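Local coordinates for 2OG-Fe dioxygenase family protein (Methylibium petroleiphilum, PDB 3PL0) that probably acts as an iron- and 2-oxoglutarate-dependent dioxygenase of the cupin superfamily, although its substrate is not established, at residues 68-73 and 107-111; 147-153 and 236-242; 182-186 and 222-227. All blocks are in the same frame, centred on the assembly; numbering follows the deposited sequence.

Contact 1: 68-73 and 107-111; sequences RRHGCF and FEPLS
R68 and F107 meet face to face: the guanidinium lies flat on the phenyl ring, the planes only 12° apart, and CZ of R68 stands 3.7 Å from the ring centroid, a cation-pi stack. The aliphatic part of the same chain joins in, for CD of R68 makes a CH-pi contact over that face. The bend at chi3 (-69°) turns the chain so that both CD and the guanidinium can lie over the ring, while NH1 of R68 keeps a salt bridge to D56. A second aromatic pair is edge-to-face and offset, the edge of F107 turned toward the face of H70 with planes at 82°; NE2 of H70 is held by E145.

The fold here is the double-stranded beta-helix of the cupins, and residues 107-111 form a connecting loop laid across one of its strands, 65-77, just ahead of helix 112-115. A single beta bridge joins H70 to P109. N of H70 donates to O of E108 at 2.8 Å, and N of L110 returns a longer bond, 3.2 Å, to O of H70. A water also bridges the two backbones, from O of R68 to N of E108.

Side-chain polar bonds extend this joint outward. The extended R69 chain carries NH1 to O of P109 at 3.0 Å, tilted from the guanidinium plane, and a water links the same NH1 to OE1 of E108. L110 adds an apolar contact: its CD1 reaches the edge of the F73 ring, 3.7 Å from CZ, and also rests against CA of G71.

Contact 2: 147-153 and 236-242; sequences HPFRIDT and AHRDTLV
H147 to D152 pair with V242 to H237 as neighbouring antiparallel strands, 4.6 Å apart at the closest approach of their axes and running at 163°, with hydrogen-bonded pairs H147-V242, F149-T240 and I151-R238 alternating with non-hydrogen-bonded ones. Past the strand end, N of T153 adds one more bond to O of A236.

On the face carrying R150, D239 and H237, a salt bridge and a stack are combined. R150 grips D239 side-on: NE donates to OD1 at 2.7 Å and NH2 to OD2 at 2.8 Å, each oxygen offering its syn lone pair, and the two flat groups are nearly coplanar. While its edge is so engaged, one guanidinium face of R150 lies on the H237 ring, centres 3.7 Å apart and planes at 18°. The H237 ring is placed beneath it by a chi1 of 57°, which sets CG between the backbone N and the carbonyl carbon. Two bonds within its plane and a ring against its face restrict the guanidinium's rotation, and a further salt bridge from NH1 of R150 to E51 adds to the restraint. Nearby, OD1 of D152 is bound by N of E154.

On the face carrying F149, T240 and V242, CG2 of V242 meets the edge of the F149 ring, 3.9 Å from CE2, and OG1 of T240 lies 3.5 Å from CB of F149.

Within the curled antiparallel sheet of the cupin fold, strand 141-152 is flanked by strand 65-77 on its other edge, and strand 237-246 by strand 172-181.

Contact 3: 182-186 and 222-227; sequences GVRGG and TPLLPL
R184 reaches over L225 and L227, and its chain can be followed outward from the backbone. CB touches CD2 of L227 at 3.9 Å. CG meets both O of L225 and the same L227 methyl. CD still borders CD2 of L227 at 4.1 Å. Beyond the bend at chi3 (149°), the guanidinium presents one face to CB of L225, and its NH1 comes within 3.4 Å of CD1 of L225. Across the contact, the end of this charged chain thus rests on leucine carbons.

Beneath it, two strands of a three-stranded antiparallel sheet within the cupin fold are joined, 183-192 being the central one and 217-226 an outer one. The pair R184-L225 is hydrogen-bonded both ways: N of R184 donates to O of L225 at 2.8 Å, and N of L225 answers to O of R184. Two residues farther along, back from R184 and on from L225, N of L227 donates to O of G182.

Toward the other end, glycines make the approach close. CA of G185 comes to 3.4 Å from O of P223, and the positive phi of 75° is one that glycine readily adopts. N of G186 then donates to O of P223 at 3.2 Å, with a weak second bond to O of T222, while OG1 of T222 is taken by N of E187. CD2 of L224 packs on CA of G186, 3.8 Å away.

Contacts 1 and 2 share one curled sheet, since strands 65-77 and 141-152 are neighbours in it, and they touch where H70 stacks on H147 and R69 borders P148. Contact 3 belongs to a different sheet; its centre lies about 18 Å from the chain's centre, against 13 Å for contact 1 and 10 Å for contact 2, which it meets through V183, A236, P226 and T153. All three are partly buried, but contact 2 has no fully exposed residue, whereas contact 3 has three. Chemistry differs with place: in contacts 1 and 2 an arginine is stacked on an aromatic ring and salt-bridged, whereas R184 lies over aliphatic carbons and glycines shape the backbone pairing of contact 3.

Contact 1: 68-73 and 107-111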
loop_
_atom_site.group_PDB
_atom_site.type_symbol
_atom_site.label_atom_id
_atom_site.label_comp_id
_atom_site.label_asym_id
_atom_site.label_seq_id
_atom_site.Cartn_x
_atom_site.Cartn_y
_atom_site.Cartn_z
ATOM N N ARG A 68 5.276 -12.060 -0.221
ATOM C CA ARG A 68 4.933 -10.992 -1.142
ATOM C C ARG A 68 5.084 -11.418 -2.585
ATOM O O ARG A 68 5.575 -12.510 -2.910
ATOM C CB ARG A 68 5.849 -9.787 -0.906
ATOM C CG ARG A 68 7.303 -10.042 -1.316
ATOM C CD ARG A 68 8.266 -9.128 -0.668
ATOM N NE ARG A 68 8.131 -7.754 -1.159
ATOM C CZ ARG A 68 8.742 -6.703 -0.619
ATOM N NH1 ARG A 68 9.559 -6.846 0.416
ATOM N NH2 ARG A 68 8.527 -5.494 -1.131
ATOM N N ARG A 69 4.602 -10.531 -3.435
ATOM C CA ARG A 69 4.845 -10.552 -4.862
ATOM C C ARG A 69 4.868 -9.101 -5.297
ATOM O O ARG A 69 4.587 -8.206 -4.471
ATOM C CB ARG A 69 3.752 -11.298 -5.595
ATOM C CG ARG A 69 3.819 -12.818 -5.466
ATOM C CD ARG A 69 2.707 -13.447 -6.232
ATOM N NE ARG A 69 2.750 -14.875 -6.028
ATOM C CZ ARG A 69 3.627 -15.702 -6.585
ATOM N NH1 ARG A 69 4.519 -15.298 -7.484
ATOM N NH2 ARG A 69 3.579 -16.973 -6.246
ATOM N N HIS A 70 5.281 -8.870 -6.550
ATOM C CA HIS A 70 5.590 -7.528 -7.060
ATOM C C HIS A 70 5.205 -7.428 -8.528
ATOM O O HIS A 70 5.346 -8.394 -9.299
ATOM C CB HIS A 70 7.076 -7.260 -6.835
ATOM C CG HIS A 70 7.557 -5.928 -7.321
ATOM N ND1 HIS A 70 8.684 -5.788 -8.109
ATOM C CD2 HIS A 70 7.103 -4.669 -7.084
ATOM C CE1 HIS A 70 8.882 -4.503 -8.356
ATOM N NE2 HIS A 70 7.951 -3.802 -7.726
ATOM N N GLY A 71 4.665 -6.285 -8.923
ATOM C CA GLY A 71 4.281 -6.079 -10.303
ATOM C C GLY A 71 4.167 -4.607 -10.575
ATOM O O GLY A 71 3.852 -3.832 -9.663
ATOM N N CYS A 72 4.405 -4.221 -11.833
ATOM C CA CYS A 72 4.447 -2.800 -12.170
ATOM C C CYS A 72 3.601 -2.498 -13.402
ATOM O O CYS A 72 3.361 -3.373 -14.277
ATOM C CB CYS A 72 5.883 -2.344 -12.405
ATOM S SG CYS A 72 6.995 -2.610 -10.973
ATOM N N PHE A 73 3.179 -1.240 -13.466
ATOM C CA PHE A 73 2.247 -0.798 -14.442
ATOM C C PHE A 73 2.548 0.637 -14.798
ATOM O O PHE A 73 3.261 1.333 -14.065
ATOM C CB PHE A 73 0.824 -0.895 -13.881
ATOM C CG PHE A 73 0.496 -2.234 -13.309
ATOM C CD1 PHE A 73 0.905 -2.566 -12.011
ATOM C CD2 PHE A 73 -0.212 -3.173 -14.037
ATOM C CE1 PHE A 73 0.625 -3.810 -11.478
ATOM C CE2 PHE A 73 -0.495 -4.430 -13.500
ATOM C CZ PHE A 73 -0.069 -4.744 -12.204
ATOM N N PHE A 107 11.627 -9.740 -6.806
ATOM C CA PHE A 107 10.584 -10.473 -6.140
ATOM C C PHE A 107 9.856 -11.251 -7.184
ATOM O O PHE A 107 10.102 -11.082 -8.370
ATOM C CB PHE A 107 9.611 -9.504 -5.474
ATOM C CG PHE A 107 10.229 -8.692 -4.403
ATOM C CD1 PHE A 107 10.753 -9.309 -3.268
ATOM C CD2 PHE A 107 10.301 -7.304 -4.515
ATOM C CE1 PHE A 107 11.327 -8.564 -2.274
ATOM C CE2 PHE A 107 10.877 -6.538 -3.505
ATOM C CZ PHE A 107 11.387 -7.172 -2.376
ATOM N N GLU A 108 8.956 -12.121 -6.743
ATOM C CA GLU A 108 8.168 -12.921 -7.666
ATOM C C GLU A 108 7.002 -12.077 -8.241
ATOM O O GLU A 108 6.406 -11.240 -7.534
ATOM C CB GLU A 108 7.618 -14.144 -6.943
ATOM C CG GLU A 108 8.671 -15.119 -6.426
ATOM C CD GLU A 108 9.481 -15.743 -7.563
ATOM O OE1 GLU A 108 8.857 -16.264 -8.518
ATOM O OE2 GLU A 108 10.733 -15.705 -7.493
ATOM N N PRO A 109 6.696 -12.271 -9.529
ATOM C CA PRO A 109 5.610 -11.524 -10.143
ATOM C C PRO A 109 4.208 -11.866 -9.638
ATOM O O PRO A 109 3.892 -12.987 -9.239
ATOM C CB PRO A 109 5.726 -11.854 -11.641
ATOM C CG PRO A 109 6.741 -12.947 -11.751
ATOM C CD PRO A 109 7.393 -13.169 -10.461
ATOM N N LEU A 110 3.355 -10.867 -9.706
ATOM C CA LEU A 110 1.949 -11.025 -9.419
ATOM C C LEU A 110 1.360 -12.101 -10.315
ATOM O O LEU A 110 1.841 -12.358 -11.441
ATOM C CB LEU A 110 1.224 -9.703 -9.708
ATOM C CG LEU A 110 1.714 -8.418 -9.057
ATOM C CD1 LEU A 110 0.950 -7.182 -9.593
ATOM C CD2 LEU A 110 1.624 -8.531 -7.527
ATOM N N SER A 111 0.316 -12.739 -9.808
ATOM C CA SER A 111 -0.433 -13.672 -10.593
ATOM C C SER A 111 -1.000 -12.960 -11.803
ATOM O O SER A 111 -1.650 -11.920 -11.706
ATOM C CB SER A 111 -1.583 -14.262 -9.776
ATOM O OG SER A 111 -2.665 -14.601 -10.618
HETATM O O HOH W 1 8.217 -12.266 -3.970
HETATM O O HOH W 2 6.396 -17.007 -8.904
HETATM O O HOH W 3 10.685 -7.524 -8.623
#

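Contact 2: 147-153 and 236-242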
loop_
_atom_site.group_PDB
_atom_site.type_symbol
_atom_site.label_atom_id
_atom_site.label_comp_id
_atom_site.label_asym_id
_atom_site.label_seq_id
_atom_site.Cartn_x
_atom_site.Cartn_y
_atom_site.Cartn_z
ATOM N N HIS A 147 2.621 -4.040 -4.384
ATOM C CA HIS A 147 3.264 -4.976 -3.475
ATOM C C HIS A 147 2.222 -5.616 -2.543
ATOM O O HIS A 147 1.922 -5.070 -1.466
ATOM C CB HIS A 147 4.249 -4.212 -2.608
ATOM C CG HIS A 147 5.308 -3.482 -3.354
ATOM N ND1 HIS A 147 6.552 -4.024 -3.549
ATOM C CD2 HIS A 147 5.331 -2.253 -3.923
ATOM C CE1 HIS A 147 7.300 -3.163 -4.220
ATOM N NE2 HIS A 147 6.580 -2.083 -4.462
ATOM N N PRO A 148 1.655 -6.747 -2.935
ATOM C CA PRO A 148 0.801 -7.476 -1.991
ATOM C C PRO A 148 1.651 -8.151 -0.933
ATOM O O PRO A 148 2.689 -8.754 -1.270
ATOM C CB PRO A 148 0.128 -8.533 -2.841
ATOM C CG PRO A 148 1.031 -8.708 -4.045
ATOM C CD PRO A 148 1.662 -7.366 -4.275
ATOM N N PHE A 149 1.230 -8.045 0.312
ATOM C CA PHE A 149 1.998 -8.543 1.443
ATOM C C PHE A 149 1.156 -9.444 2.311
ATOM O O PHE A 149 -0.001 -9.132 2.558
ATOM C CB PHE A 149 2.410 -7.400 2.349
ATOM C CG PHE A 149 3.567 -6.593 1.853
ATOM C CD1 PHE A 149 4.849 -7.110 1.832
ATOM C CD2 PHE A 149 3.374 -5.282 1.431
ATOM C CE1 PHE A 149 5.924 -6.337 1.390
ATOM C CE2 PHE A 149 4.435 -4.510 1.002
ATOM C CZ PHE A 149 5.723 -5.034 0.989
ATOM N N ARG A 150 1.778 -10.482 2.875
ATOM C CA ARG A 150 1.268 -11.125 4.096
ATOM C C ARG A 150 2.400 -11.219 5.083
ATOM O O ARG A 150 3.471 -11.705 4.764
ATOM C CB ARG A 150 0.737 -12.523 3.838
ATOM C CG ARG A 150 0.495 -13.366 5.124
ATOM C CD ARG A 150 -0.280 -14.625 4.881
ATOM N NE ARG A 150 -1.647 -14.344 4.507
ATOM C CZ ARG A 150 -2.543 -15.244 4.119
ATOM N NH1 ARG A 150 -2.283 -16.559 4.090
ATOM N NH2 ARG A 150 -3.755 -14.828 3.819
ATOM N N ILE A 151 2.145 -10.766 6.294
ATOM C CA ILE A 151 3.088 -10.903 7.382
ATOM C C ILE A 151 2.469 -11.938 8.330
ATOM O O ILE A 151 1.347 -11.755 8.803
ATOM C CB ILE A 151 3.296 -9.585 8.117
ATOM C CG1 ILE A 151 3.721 -8.441 7.202
ATOM C CG2 ILE A 151 4.367 -9.731 9.185
ATOM C CD1 ILE A 151 5.023 -8.651 6.463
ATOM N N ASP A 152 3.224 -12.995 8.616
ATOM C CA ASP A 152 2.738 -14.146 9.386
ATOM C C ASP A 152 3.577 -14.299 10.646
ATOM O O ASP A 152 4.817 -14.314 10.582
ATOM C CB ASP A 152 2.850 -15.411 8.534
ATOM C CG ASP A 152 1.976 -16.533 9.030
ATOM O OD1 ASP A 152 1.974 -16.822 10.237
ATOM O OD2 ASP A 152 1.289 -17.139 8.200
ATOM N N THR A 153 2.894 -14.414 11.785
ATOM C CA THR A 153 3.541 -14.509 13.080
ATOM C C THR A 153 3.944 -15.972 13.397
ATOM O O THR A 153 4.369 -16.271 14.494
ATOM C CB THR A 153 2.643 -13.918 14.199
ATOM O OG1 THR A 153 1.479 -14.731 14.358
ATOM C CG2 THR A 153 2.165 -12.452 13.866
ATOM N N ALA A 236 -2.376 -16.701 12.139
ATOM C CA ALA A 236 -2.143 -15.413 12.721
ATOM C C ALA A 236 -1.333 -14.571 11.736
ATOM O O ALA A 236 -0.120 -14.652 11.701
ATOM C CB ALA A 236 -1.423 -15.573 14.067
ATOM N N HIS A 237 -2.011 -13.763 10.934
ATOM C CA HIS A 237 -1.329 -12.934 9.941
ATOM C C HIS A 237 -2.129 -11.680 9.575
ATOM O O HIS A 237 -3.300 -11.527 9.948
ATOM C CB HIS A 237 -1.121 -13.764 8.673
ATOM C CG HIS A 237 -2.393 -14.312 8.112
ATOM N ND1 HIS A 237 -2.739 -15.644 8.210
ATOM C CD2 HIS A 237 -3.427 -13.699 7.483
ATOM C CE1 HIS A 237 -3.926 -15.831 7.658
ATOM N NE2 HIS A 237 -4.372 -14.664 7.222
ATOM N N ARG A 238 -1.473 -10.784 8.851
ATOM C CA ARG A 238 -2.130 -9.577 8.333
ATOM C C ARG A 238 -1.740 -9.423 6.862
ATOM O O ARG A 238 -0.548 -9.513 6.501
ATOM C CB ARG A 238 -1.708 -8.362 9.147
ATOM C CG ARG A 238 -2.224 -7.019 8.639
ATOM C CD ARG A 238 -1.934 -5.987 9.692
ATOM N NE ARG A 238 -2.423 -4.648 9.367
ATOM C CZ ARG A 238 -1.726 -3.710 8.743
ATOM N NH1 ARG A 238 -0.499 -3.923 8.346
ATOM N NH2 ARG A 238 -2.242 -2.519 8.575
ATOM N N ASP A 239 -2.740 -9.108 6.060
ATOM C CA ASP A 239 -2.659 -8.943 4.631
ATOM C C ASP A 239 -2.965 -7.527 4.240
ATOM O O ASP A 239 -3.976 -6.980 4.667
ATOM C CB ASP A 239 -3.719 -9.828 3.950
ATOM C CG ASP A 239 -3.470 -11.331 4.190
ATOM O OD1 ASP A 239 -2.310 -11.692 4.399
ATOM O OD2 ASP A 239 -4.420 -12.126 4.141
ATOM N N THR A 240 -2.095 -6.970 3.396
ATOM C CA THR A 240 -2.215 -5.628 2.851
ATOM C C THR A 240 -1.773 -5.646 1.373
ATOM O O THR A 240 -1.141 -6.633 0.853
ATOM C CB THR A 240 -1.316 -4.643 3.601
ATOM O OG1 THR A 240 0.012 -5.176 3.719
ATOM C CG2 THR A 240 -1.846 -4.318 4.972
ATOM N N LEU A 241 -2.112 -4.560 0.692
ATOM C CA LEU A 241 -1.636 -4.267 -0.651
ATOM C C LEU A 241 -1.110 -2.862 -0.671
ATOM O O LEU A 241 -1.889 -1.946 -0.423
ATOM C CB LEU A 241 -2.783 -4.342 -1.634
ATOM C CG LEU A 241 -2.447 -3.965 -3.079
ATOM C CD1 LEU A 241 -1.379 -4.893 -3.708
ATOM C CD2 LEU A 241 -3.742 -3.994 -3.878
ATOM N N VAL A 242 0.169 -2.675 -0.994
ATOM C CA VAL A 242 0.739 -1.335 -1.125
ATOM C C VAL A 242 0.887 -0.974 -2.603
ATOM O O VAL A 242 1.493 -1.731 -3.382
ATOM C CB VAL A 242 2.092 -1.221 -0.409
ATOM C CG1 VAL A 242 2.742 0.189 -0.650
ATOM C CG2 VAL A 242 1.910 -1.540 1.115
HETATM O O HOH W 4 0.043 -18.060 11.309
HETATM O O HOH W 5 -1.628 -17.691 8.847
#

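Contact 3: 182-186 and 222-227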
loop_
_atom_site.group_PDB
_atom_site.type_symbol
_atom_site.label_atom_id
_atom_site.label_comp_id
_atom_site.label_asym_id
_atom_site.label_seq_id
_atom_site.Cartn_x
_atom_site.Cartn_y
_atom_site.Cartn_z
ATOM N N GLY A 182 -6.247 -13.637 13.830
ATOM C CA GLY A 182 -5.468 -14.195 14.899
ATOM C C GLY A 182 -4.446 -13.248 15.475
ATOM O O GLY A 182 -3.515 -13.701 16.138
ATOM N N VAL A 183 -4.595 -11.952 15.218
ATOM C CA VAL A 183 -3.588 -10.973 15.650
ATOM C C VAL A 183 -4.194 -9.718 16.265
ATOM O O VAL A 183 -5.320 -9.331 15.945
ATOM C CB VAL A 183 -2.630 -10.552 14.484
ATOM C CG1 VAL A 183 -1.919 -11.787 13.904
ATOM C CG2 VAL A 183 -3.396 -9.797 13.370
ATOM N N ARG A 184 -3.433 -9.078 17.145
ATOM C CA ARG A 184 -3.659 -7.666 17.426
ATOM C C ARG A 184 -2.363 -6.890 17.122
ATOM O O ARG A 184 -1.436 -7.420 16.502
ATOM C CB ARG A 184 -4.154 -7.451 18.851
ATOM C CG ARG A 184 -3.162 -7.821 19.894
ATOM C CD ARG A 184 -3.772 -7.668 21.323
ATOM N NE ARG A 184 -3.143 -8.665 22.169
ATOM C CZ ARG A 184 -1.922 -8.564 22.692
ATOM N NH1 ARG A 184 -1.181 -7.469 22.511
ATOM N NH2 ARG A 184 -1.447 -9.567 23.430
ATOM N N GLY A 185 -2.308 -5.618 17.496
ATOM C CA GLY A 185 -1.245 -4.771 16.971
ATOM C C GLY A 185 -1.553 -4.422 15.518
ATOM O O GLY A 185 -2.705 -4.436 15.100
ATOM N N GLY A 186 -0.532 -4.138 14.729
ATOM C CA GLY A 186 -0.724 -3.688 13.363
ATOM C C GLY A 186 -1.545 -2.410 13.279
ATOM O O GLY A 186 -2.394 -2.266 12.434
ATOM N N THR A 222 2.486 -0.672 13.655
ATOM C CA THR A 222 3.049 -1.353 14.795
ATOM C C THR A 222 3.134 -2.861 14.587
ATOM O O THR A 222 2.380 -3.422 13.827
ATOM C CB THR A 222 2.255 -1.060 16.042
ATOM O OG1 THR A 222 0.968 -1.662 15.932
ATOM C CG2 THR A 222 2.182 0.499 16.244
ATOM N N PRO A 223 4.051 -3.517 15.287
ATOM C CA PRO A 223 4.194 -4.975 15.119
ATOM C C PRO A 223 2.908 -5.758 15.450
ATOM O O PRO A 223 2.060 -5.313 16.257
ATOM C CB PRO A 223 5.303 -5.344 16.128
ATOM C CG PRO A 223 5.980 -4.099 16.443
ATOM C CD PRO A 223 4.993 -2.972 16.279
ATOM N N LEU A 224 2.761 -6.908 14.817
ATOM C CA LEU A 224 1.672 -7.833 15.116
ATOM C C LEU A 224 2.000 -8.597 16.383
ATOM O O LEU A 224 3.142 -8.762 16.713
ATOM C CB LEU A 224 1.413 -8.819 13.967
ATOM C CG LEU A 224 1.232 -8.222 12.584
ATOM C CD1 LEU A 224 1.082 -9.357 11.596
ATOM C CD2 LEU A 224 0.047 -7.292 12.582
ATOM N N LEU A 225 0.967 -8.988 17.122
ATOM C CA LEU A 225 1.117 -9.861 18.275
ATOM C C LEU A 225 0.005 -10.859 18.155
ATOM O O LEU A 225 -1.176 -10.484 17.966
ATOM C CB LEU A 225 1.036 -9.083 19.575
ATOM C CG LEU A 225 2.129 -7.993 19.771
ATOM C CD1 LEU A 225 1.552 -6.818 20.542
ATOM C CD2 LEU A 225 3.435 -8.569 20.437
ATOM N N PRO A 226 0.362 -12.141 18.200
ATOM C CA PRO A 226 -0.636 -13.196 18.108
ATOM C C PRO A 226 -1.682 -13.106 19.205
ATOM O O PRO A 226 -1.340 -12.863 20.322
ATOM C CB PRO A 226 0.189 -14.491 18.289
ATOM C CG PRO A 226 1.594 -14.109 17.968
ATOM C CD PRO A 226 1.742 -12.658 18.308
ATOM N N LEU A 227 -2.953 -13.323 18.903
ATOM C CA LEU A 227 -3.970 -13.350 19.956
ATOM C C LEU A 227 -3.805 -14.577 20.850
ATOM O O LEU A 227 -4.000 -14.511 22.080
ATOM C CB LEU A 227 -5.366 -13.335 19.350
ATOM C CG LEU A 227 -5.726 -11.997 18.693
ATOM C CD1 LEU A 227 -7.053 -12.118 17.932
ATOM C CD2 LEU A 227 -5.755 -10.888 19.733
#